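Local coordinates for protein esterase (Thermotoga maritima, PDB 3DOH) that probably hydrolyses carboxylic esters as a thermostable alpha/beta-hydrolase esterase that also carries an immunoglobulin-like N-terminal domain, at residues Y62-G67 against Y80-L85. Numbering follows the deposited sequence.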
ATOM      1  N   TYR A  62     -13.886 -27.438   1.009  1.00 39.96           N
ATOM      2  CA  TYR A  62     -13.778 -28.786   0.400  1.00 40.10           C
ATOM      3  C   TYR A  62     -14.729 -29.845   1.018  1.00 40.92           C
ATOM      4  O   TYR A  62     -15.396 -29.602   2.027  1.00 40.92           O
ATOM      5  CB  TYR A  62     -12.310 -29.283   0.367  1.00 39.02           C
ATOM      6  CG  TYR A  62     -11.639 -29.392   1.735  1.00 37.26           C
ATOM      7  CD1 TYR A  62     -10.912 -28.315   2.272  1.00 35.61           C
ATOM      8  CD2 TYR A  62     -11.749 -30.549   2.487  1.00 34.36           C
ATOM      9  CE1 TYR A  62     -10.314 -28.395   3.523  1.00 34.97           C
ATOM     10  CE2 TYR A  62     -11.157 -30.644   3.740  1.00 35.83           C
ATOM     11  CZ  TYR A  62     -10.437 -29.568   4.254  1.00 36.26           C
ATOM     12  OH  TYR A  62      -9.881 -29.674   5.504  1.00 34.42           O
ATOM     13  N   ALA A  63     -14.792 -31.022   0.410  1.00 42.52           N
ATOM     14  CA  ALA A  63     -15.642 -32.062   0.958  1.00 44.06           C
ATOM     15  C   ALA A  63     -14.894 -33.344   1.219  1.00 45.11           C
ATOM     16  O   ALA A  63     -13.959 -33.662   0.503  1.00 46.64           O
ATOM     17  CB  ALA A  63     -16.793 -32.312   0.042  1.00 44.18           C
ATOM     18  N   ASN A  64     -15.299 -34.070   2.257  1.00 46.38           N
ATOM     19  CA  ASN A  64     -14.839 -35.440   2.512  1.00 46.73           C
ATOM     20  C   ASN A  64     -16.004 -36.278   3.069  1.00 47.29           C
ATOM     21  O   ASN A  64     -17.146 -35.780   3.180  1.00 46.89           O
ATOM     22  CB  ASN A  64     -13.633 -35.450   3.457  1.00 46.70           C
ATOM     23  CG  ASN A  64     -13.960 -34.920   4.862  1.00 48.19           C
ATOM     24  OD1 ASN A  64     -13.174 -34.176   5.462  1.00 49.99           O
ATOM     25  ND2 ASN A  64     -15.104 -35.317   5.397  1.00 48.37           N
ATOM     26  N   ASN A  65     -15.721 -37.537   3.411  1.00 47.89           N
ATOM     27  CA  ASN A  65     -16.698 -38.393   4.073  1.00 48.56           C
ATOM     28  C   ASN A  65     -16.266 -38.773   5.473  1.00 48.43           C
ATOM     29  O   ASN A  65     -16.945 -39.519   6.165  1.00 48.56           O
ATOM     30  CB  ASN A  65     -17.011 -39.633   3.236  1.00 48.93           C
ATOM     31  CG  ASN A  65     -18.393 -39.555   2.554  1.00 52.14           C
ATOM     32  OD1 ASN A  65     -19.404 -39.066   3.129  1.00 52.94           O
ATOM     33  ND2 ASN A  65     -18.442 -40.041   1.319  1.00 54.26           N
ATOM     34  N   SER A  66     -15.134 -38.232   5.884  1.00 48.53           N
ATOM     35  CA  SER A  66     -14.597 -38.459   7.213  1.00 48.56           C
ATOM     36  C   SER A  66     -15.293 -37.584   8.268  1.00 48.43           C
ATOM     37  O   SER A  66     -15.774 -38.102   9.251  1.00 48.89           O
ATOM     38  CB  SER A  66     -13.087 -38.233   7.208  1.00 48.29           C
ATOM     39  OG  SER A  66     -12.777 -36.906   6.762  1.00 48.89           O
ATOM     40  N   GLY A  67     -15.343 -36.267   8.066  1.00 48.39           N
ATOM     41  CA  GLY A  67     -15.925 -35.347   9.051  1.00 47.98           C
ATOM     42  C   GLY A  67     -14.890 -34.491   9.758  1.00 48.13           C
ATOM     43  O   GLY A  67     -15.224 -33.640  10.593  1.00 48.30           O
ATOM     44  N   TYR A  80     -19.818 -34.378   4.159  1.00 43.81           N
ATOM     45  CA  TYR A  80     -19.219 -33.343   4.989  1.00 41.82           C
ATOM     46  C   TYR A  80     -18.616 -32.227   4.158  1.00 41.08           C
ATOM     47  O   TYR A  80     -17.826 -32.472   3.231  1.00 42.00           O
ATOM     48  CB  TYR A  80     -18.165 -33.929   5.912  1.00 41.54           C
ATOM     49  CG  TYR A  80     -18.700 -34.926   6.881  1.00 40.50           C
ATOM     50  CD1 TYR A  80     -19.327 -34.504   8.041  1.00 39.34           C
ATOM     51  CD2 TYR A  80     -18.589 -36.297   6.643  1.00 41.31           C
ATOM     52  CE1 TYR A  80     -19.826 -35.406   8.960  1.00 41.20           C
ATOM     53  CE2 TYR A  80     -19.105 -37.229   7.563  1.00 41.78           C
ATOM     54  CZ  TYR A  80     -19.717 -36.758   8.728  1.00 41.22           C
ATOM     55  OH  TYR A  80     -20.243 -37.607   9.658  1.00 40.92           O
ATOM     56  N   VAL A  81     -18.988 -30.999   4.487  1.00 39.01           N
ATOM     57  CA  VAL A  81     -18.366 -29.843   3.883  1.00 36.57           C
ATOM     58  C   VAL A  81     -17.550 -29.102   4.951  1.00 35.62           C
ATOM     59  O   VAL A  81     -18.061 -28.709   6.020  1.00 34.61           O
ATOM     60  CB  VAL A  81     -19.408 -28.943   3.165  1.00 36.93           C
ATOM     61  CG1 VAL A  81     -18.849 -27.539   2.878  1.00 35.51           C
ATOM     62  CG2 VAL A  81     -19.884 -29.626   1.887  1.00 34.64           C
ATOM     63  N   VAL A  82     -16.265 -28.959   4.630  1.00 33.92           N
ATOM     64  CA  VAL A  82     -15.305 -28.290   5.455  1.00 32.44           C
ATOM     65  C   VAL A  82     -15.083 -26.873   4.982  1.00 32.02           C
ATOM     66  O   VAL A  82     -14.787 -26.624   3.816  1.00 31.25           O
ATOM     67  CB  VAL A  82     -13.945 -29.014   5.436  1.00 32.56           C
ATOM     68  CG1 VAL A  82     -12.836 -28.160   6.163  1.00 31.76           C
ATOM     69  CG2 VAL A  82     -14.068 -30.366   6.095  1.00 32.45           C
ATOM     70  N   LEU A  83     -15.205 -25.954   5.923  1.00 31.83           N
ATOM     71  CA  LEU A  83     -14.905 -24.564   5.697  1.00 31.77           C
ATOM     72  C   LEU A  83     -13.721 -24.276   6.578  1.00 31.90           C
ATOM     73  O   LEU A  83     -13.854 -24.272   7.796  1.00 33.01           O
ATOM     74  CB  LEU A  83     -16.071 -23.703   6.192  1.00 31.75           C
ATOM     75  CG  LEU A  83     -17.468 -23.927   5.612  1.00 31.03           C
ATOM     76  CD1 LEU A  83     -18.394 -22.965   6.266  1.00 28.70           C
ATOM     77  CD2 LEU A  83     -17.467 -23.751   4.097  1.00 27.73           C
ATOM     78  N   GLU A  84     -12.556 -24.052   5.998  1.00 31.34           N
ATOM     79  CA  GLU A  84     -11.398 -23.747   6.804  1.00 30.75           C
ATOM     80  C   GLU A  84     -11.353 -22.248   7.110  1.00 29.52           C
ATOM     81  O   GLU A  84     -11.747 -21.423   6.299  1.00 29.81           O
ATOM     82  CB  GLU A  84     -10.156 -24.304   6.105  1.00 31.50           C
ATOM     83  CG  GLU A  84      -9.007 -23.334   5.944  1.00 36.46           C
ATOM     84  CD  GLU A  84      -7.653 -23.990   6.140  1.00 44.10           C
ATOM     85  OE1 GLU A  84      -7.513 -25.209   5.840  1.00 44.61           O
ATOM     86  OE2 GLU A  84      -6.739 -23.275   6.627  1.00 47.64           O
ATOM     87  N   LEU A  85     -10.888 -21.887   8.292  1.00 28.81           N
ATOM     88  CA  LEU A  85     -10.899 -20.477   8.728  1.00 28.16           C
ATOM     89  C   LEU A  85      -9.504 -19.889   9.013  1.00 28.28           C
ATOM     90  O   LEU A  85      -8.639 -20.571   9.537  1.00 27.90           O
ATOM     91  CB  LEU A  85     -11.802 -20.324   9.958  1.00 27.41           C
ATOM     92  CG  LEU A  85     -13.156 -21.044   9.857  1.00 26.48           C
ATOM     93  CD1 LEU A  85     -13.794 -20.993  11.221  1.00 26.17           C
ATOM     94  CD2 LEU A  85     -14.090 -20.438   8.782  1.00 21.69           C
TER
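Antiparallel pairing of Tyr62-Asn64 with Tyr80-Val82, in the immunoglobulin-like N-terminal domain, joins the end of strand 53-64 to strand 80-85, which bonds along its other edge to strand 19-29. Two hydrogen-bonded pairs, Tyr62 with Val82 and Asn64 with Tyr80, flank the non-hydrogen-bonded pair Ala63-Val81, as four backbone bonds establish. Val82 N to Tyr62 O is the shortest, at 2.8 Å, and its return bond, Tyr62 N to Val82 O, is nearly as straight. The bonds of the Asn64-Tyr80 pair are more bent: Asn64 N reaches Tyr80 O at 3.1 Å with 149° at the hydrogen. That same carbonyl oxygen also receives a CA-H...O contact from Ala63 CA at 3.2 Å.

On the face carrying Tyr62 and Val82, the two side chains run alongside each other. With CG set between the backbone N and the carbonyl carbon (chi1 60°), the Tyr62 ring lies against the valine, whose CB sits 3.8 Å from the ring centroid in a CH-pi contact offset toward the rim. Val82 CG1 continues along the ring to the phenol end, where Tyr62 OH is hydrogen-bonded to Leu69 O; Phe71 also meets this ring.

Beyond the strand end, 65-67 curls over Tyr80. Asn65 contributes at the ring edge, its O lying 3.4 Å from Tyr80 CE2, and its side chain bonds to Glu32 and Lys79 N. Gly67 supplies the cover of one ring face: its CA stands above the centre, 3.5 Å from the Tyr80 ring centroid and 12° off the normal.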